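Local coordinates for trehalose-6-phosphate phosphatase-related protein (Thermoplasma acidophilum, PDB 1U02) that removes the phosphate from trehalose 6-phosphate to yield free trehalose, using magnesium as cofactor, at residues I4-D9 with I175-D180. Numbering follows the deposited sequence.
With MG (magnesium ion), chain B; NA (sodium ion), chain C.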
ATOM      1  N   ILE A   4       4.202  14.619   4.039  1.00 19.14           N
ATOM      2  CA  ILE A   4       4.891  13.362   4.277  1.00 16.99           C
ATOM      3  C   ILE A   4       3.986  12.236   3.792  1.00 16.81           C
ATOM      4  O   ILE A   4       2.817  12.150   4.168  1.00 18.29           O
ATOM      5  CB  ILE A   4       5.262  13.150   5.765  1.00 18.51           C
ATOM      6  CG1 ILE A   4       6.014  11.828   5.915  1.00 17.98           C
ATOM      7  CG2 ILE A   4       4.025  13.147   6.628  1.00 20.76           C
ATOM      8  CD1 ILE A   4       6.682  11.652   7.258  1.00 25.12           C
ATOM      9  N   PHE A   5       4.539  11.398   2.925  1.00 14.19           N
ATOM     10  CA  PHE A   5       3.827  10.269   2.344  1.00 14.75           C
ATOM     11  C   PHE A   5       4.518   9.008   2.836  1.00 12.72           C
ATOM     12  O   PHE A   5       5.700   8.795   2.569  1.00 13.33           O
ATOM     13  CB  PHE A   5       3.903  10.350   0.821  1.00 13.87           C
ATOM     14  CG  PHE A   5       3.219  11.558   0.242  1.00 15.70           C
ATOM     15  CD1 PHE A   5       1.871  11.505  -0.110  1.00 15.24           C
ATOM     16  CD2 PHE A   5       3.922  12.749   0.046  1.00 16.12           C
ATOM     17  CE1 PHE A   5       1.223  12.620  -0.654  1.00 17.57           C
ATOM     18  CE2 PHE A   5       3.287  13.877  -0.497  1.00 19.01           C
ATOM     19  CZ  PHE A   5       1.932  13.809  -0.850  1.00 18.98           C
ATOM     20  N   LEU A   6       3.781   8.168   3.552  1.00 12.46           N
ATOM     21  CA  LEU A   6       4.355   6.949   4.104  1.00 11.47           C
ATOM     22  C   LEU A   6       3.655   5.678   3.650  1.00 12.97           C
ATOM     23  O   LEU A   6       2.438   5.560   3.772  1.00 12.09           O
ATOM     24  CB  LEU A   6       4.296   6.998   5.635  1.00 11.94           C
ATOM     25  CG  LEU A   6       4.883   8.225   6.332  1.00 13.49           C
ATOM     26  CD1 LEU A   6       4.428   8.272   7.792  1.00 12.31           C
ATOM     27  CD2 LEU A   6       6.397   8.179   6.226  1.00 13.99           C
ATOM     28  N   ASP A   7       4.431   4.731   3.132  1.00 12.50           N
ATOM     29  CA  ASP A   7       3.892   3.437   2.735  1.00 12.24           C
ATOM     30  C   ASP A   7       3.588   2.760   4.072  1.00 11.85           C
ATOM     31  O   ASP A   7       4.146   3.146   5.101  1.00 10.68           O
ATOM     32  CB  ASP A   7       4.955   2.638   1.968  1.00 14.28           C
ATOM     33  CG  ASP A   7       4.560   1.185   1.755  1.00 13.64           C
ATOM     34  OD1 ASP A   7       3.478   0.926   1.195  1.00 16.06           O
ATOM     35  OD2 ASP A   7       5.343   0.296   2.144  1.00 16.98           O
ATOM     36  N   TYR A   8       2.718   1.757   4.070  1.00 10.89           N
ATOM     37  CA  TYR A   8       2.365   1.074   5.311  1.00 11.99           C
ATOM     38  C   TYR A   8       3.117  -0.249   5.510  1.00 12.29           C
ATOM     39  O   TYR A   8       4.026  -0.339   6.342  1.00 11.26           O
ATOM     40  CB  TYR A   8       0.847   0.815   5.354  1.00 10.49           C
ATOM     41  CG  TYR A   8       0.334   0.364   6.700  1.00 11.70           C
ATOM     42  CD1 TYR A   8       0.322   1.237   7.791  1.00 10.08           C
ATOM     43  CD2 TYR A   8      -0.120  -0.938   6.895  1.00  8.09           C
ATOM     44  CE1 TYR A   8      -0.127   0.823   9.046  1.00  9.45           C
ATOM     45  CE2 TYR A   8      -0.573  -1.368   8.155  1.00  9.50           C
ATOM     46  CZ  TYR A   8      -0.571  -0.479   9.222  1.00  9.27           C
ATOM     47  OH  TYR A   8      -1.004  -0.888  10.466  1.00  8.96           O
ATOM     48  N   ASP A   9       2.740  -1.273   4.746  1.00 11.07           N
ATOM     49  CA  ASP A   9       3.384  -2.578   4.876  1.00 12.15           C
ATOM     50  C   ASP A   9       4.863  -2.571   4.520  1.00 12.61           C
ATOM     51  O   ASP A   9       5.258  -2.128   3.441  1.00 12.98           O
ATOM     52  CB  ASP A   9       2.650  -3.608   4.027  1.00 12.90           C
ATOM     53  CG  ASP A   9       1.212  -3.769   4.454  1.00 13.87           C
ATOM     54  OD1 ASP A   9       0.982  -4.214   5.601  1.00 13.67           O
ATOM     55  OD2 ASP A   9       0.320  -3.436   3.654  1.00 15.64           O
ATOM     56  N   ILE A 175       8.326  14.405   1.969  1.00 19.91           N
ATOM     57  CA  ILE A 175       9.101  13.247   2.374  1.00 18.09           C
ATOM     58  C   ILE A 175       8.295  12.068   1.849  1.00 17.55           C
ATOM     59  O   ILE A 175       7.064  12.057   1.955  1.00 18.40           O
ATOM     60  CB  ILE A 175       9.222  13.146   3.915  1.00 18.71           C
ATOM     61  CG1 ILE A 175      10.056  14.315   4.453  1.00 21.19           C
ATOM     62  CG2 ILE A 175       9.865  11.825   4.303  1.00 18.96           C
ATOM     63  CD1 ILE A 175      10.163  14.356   5.973  1.00 21.47           C
ATOM     64  N   ILE A 176       8.976  11.098   1.252  1.00 16.73           N
ATOM     65  CA  ILE A 176       8.308   9.916   0.719  1.00 17.81           C
ATOM     66  C   ILE A 176       9.104   8.687   1.138  1.00 17.41           C
ATOM     67  O   ILE A 176      10.290   8.572   0.824  1.00 19.81           O
ATOM     68  CB  ILE A 176       8.204   9.978  -0.826  1.00 17.12           C
ATOM     69  CG1 ILE A 176       7.459  11.252  -1.246  1.00 17.22           C
ATOM     70  CG2 ILE A 176       7.469   8.750  -1.347  1.00 16.96           C
ATOM     71  CD1 ILE A 176       7.470  11.518  -2.747  1.00 17.05           C
ATOM     72  N   ALA A 177       8.449   7.775   1.851  1.00 16.38           N
ATOM     73  CA  ALA A 177       9.096   6.562   2.342  1.00 15.67           C
ATOM     74  C   ALA A 177       8.388   5.290   1.883  1.00 15.50           C
ATOM     75  O   ALA A 177       7.159   5.211   1.903  1.00 13.65           O
ATOM     76  CB  ALA A 177       9.156   6.600   3.861  1.00 13.86           C
ATOM     77  N   GLY A 178       9.173   4.295   1.482  1.00 15.93           N
ATOM     78  CA  GLY A 178       8.609   3.037   1.015  1.00 16.26           C
ATOM     79  C   GLY A 178       9.651   1.934   1.042  1.00 17.93           C
ATOM     80  O   GLY A 178      10.839   2.219   1.206  1.00 19.10           O
ATOM     81  N   ASP A 179       9.223   0.688   0.850  1.00 17.33           N
ATOM     82  CA  ASP A 179      10.137  -0.454   0.909  1.00 18.64           C
ATOM     83  C   ASP A 179      10.298  -1.339  -0.331  1.00 19.68           C
ATOM     84  O   ASP A 179      11.222  -2.153  -0.378  1.00 21.37           O
ATOM     85  CB  ASP A 179       9.734  -1.359   2.069  1.00 17.24           C
ATOM     86  CG  ASP A 179       8.396  -2.029   1.832  1.00 17.98           C
ATOM     87  OD1 ASP A 179       7.402  -1.309   1.612  1.00 16.58           O
ATOM     88  OD2 ASP A 179       8.338  -3.271   1.859  1.00 18.52           O
ATOM     89  N   ASP A 180       9.416  -1.230  -1.319  1.00 21.38           N
ATOM     90  CA  ASP A 180       9.571  -2.086  -2.496  1.00 22.38           C
ATOM     91  C   ASP A 180       9.570  -1.342  -3.825  1.00 22.60           C
ATOM     92  O   ASP A 180       9.594  -0.115  -3.862  1.00 22.98           O
ATOM     93  CB  ASP A 180       8.500  -3.187  -2.521  1.00 23.73           C
ATOM     94  CG  ASP A 180       7.100  -2.641  -2.687  1.00 22.33           C
ATOM     95  OD1 ASP A 180       6.951  -1.518  -3.217  1.00 23.77           O
ATOM     96  OD2 ASP A 180       6.145  -3.344  -2.303  1.00 24.33           O
TER
HETATM   97 MG    MG B 240       5.419  -1.667   1.446  1.00 17.96          MG
HETATM   98 NA    NA C 241       2.167  -6.209   6.898  1.00 28.18          NA
HETATM   99  O   HOH W   1       3.356  -1.932   1.242  1.00 20.72           O
HETATM  100  O   HOH W   2       5.759  -3.629   1.003  1.00 17.44           O
HETATM  101  O   HOH W   3       5.316  -1.006  -0.561  1.00 15.23           O
HETATM  102  O   HOH W   4       2.508  -8.342   5.576  1.00 17.60           O
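Phe-5 brackets Ile-176 with two backbone hydrogen bonds: Phe-5 N to Ile-175 O, 2.8 Å, and Ala-177 N to Phe-5 O, 3.0 Å. A third bond, Asp-7 N to Ala-177 O, carries the parallel pairing on toward the metal. The side chains here are tightly packed. Ile-4 CG1 meets Ile-175 CB, and Leu-6 CD2 lies 4.0 Å from Ala-177 CB, on the face covered by helix 212-229. On the reverse face Phe-5 and Ile-176 run side by side, CD2 to CG1, under helix 161-169, while the ring edge faces Ile-175 O. The two strands are adjacent inner strands of the HAD-type Rossmannoid sheet, and their C-terminal ends carry the DxD motif and a further acidic residue. There packing gives way to metal and water. Asp-7, the likely nucleophile, brings OD2 to magnesium at 2.1 Å, its CG anti to the backbone N (chi1 169°); Asp-179 OD1 and the backbone carbonyl of Asp-9 bind too, and three waters complete six ligands. The carboxylates of Asp-7 and Asp-179 have planes only 16° apart, and Asp-7 OD2 and Asp-179 OD1 sit 2.7 Å from each other, two oxygens drawn together by the shared cation. Thr-11 hydrogen-bonds Asp-7 OD2, and Lys-161 forms a salt bridge with Asp-7 OD1, which also accepts from water 1. Water 2 donates to Asp-179 OD2. The Asp-9 carboxylate is not a magnesium ligand: OD1 binds sodium and OD2 forms a salt bridge with Arg-47.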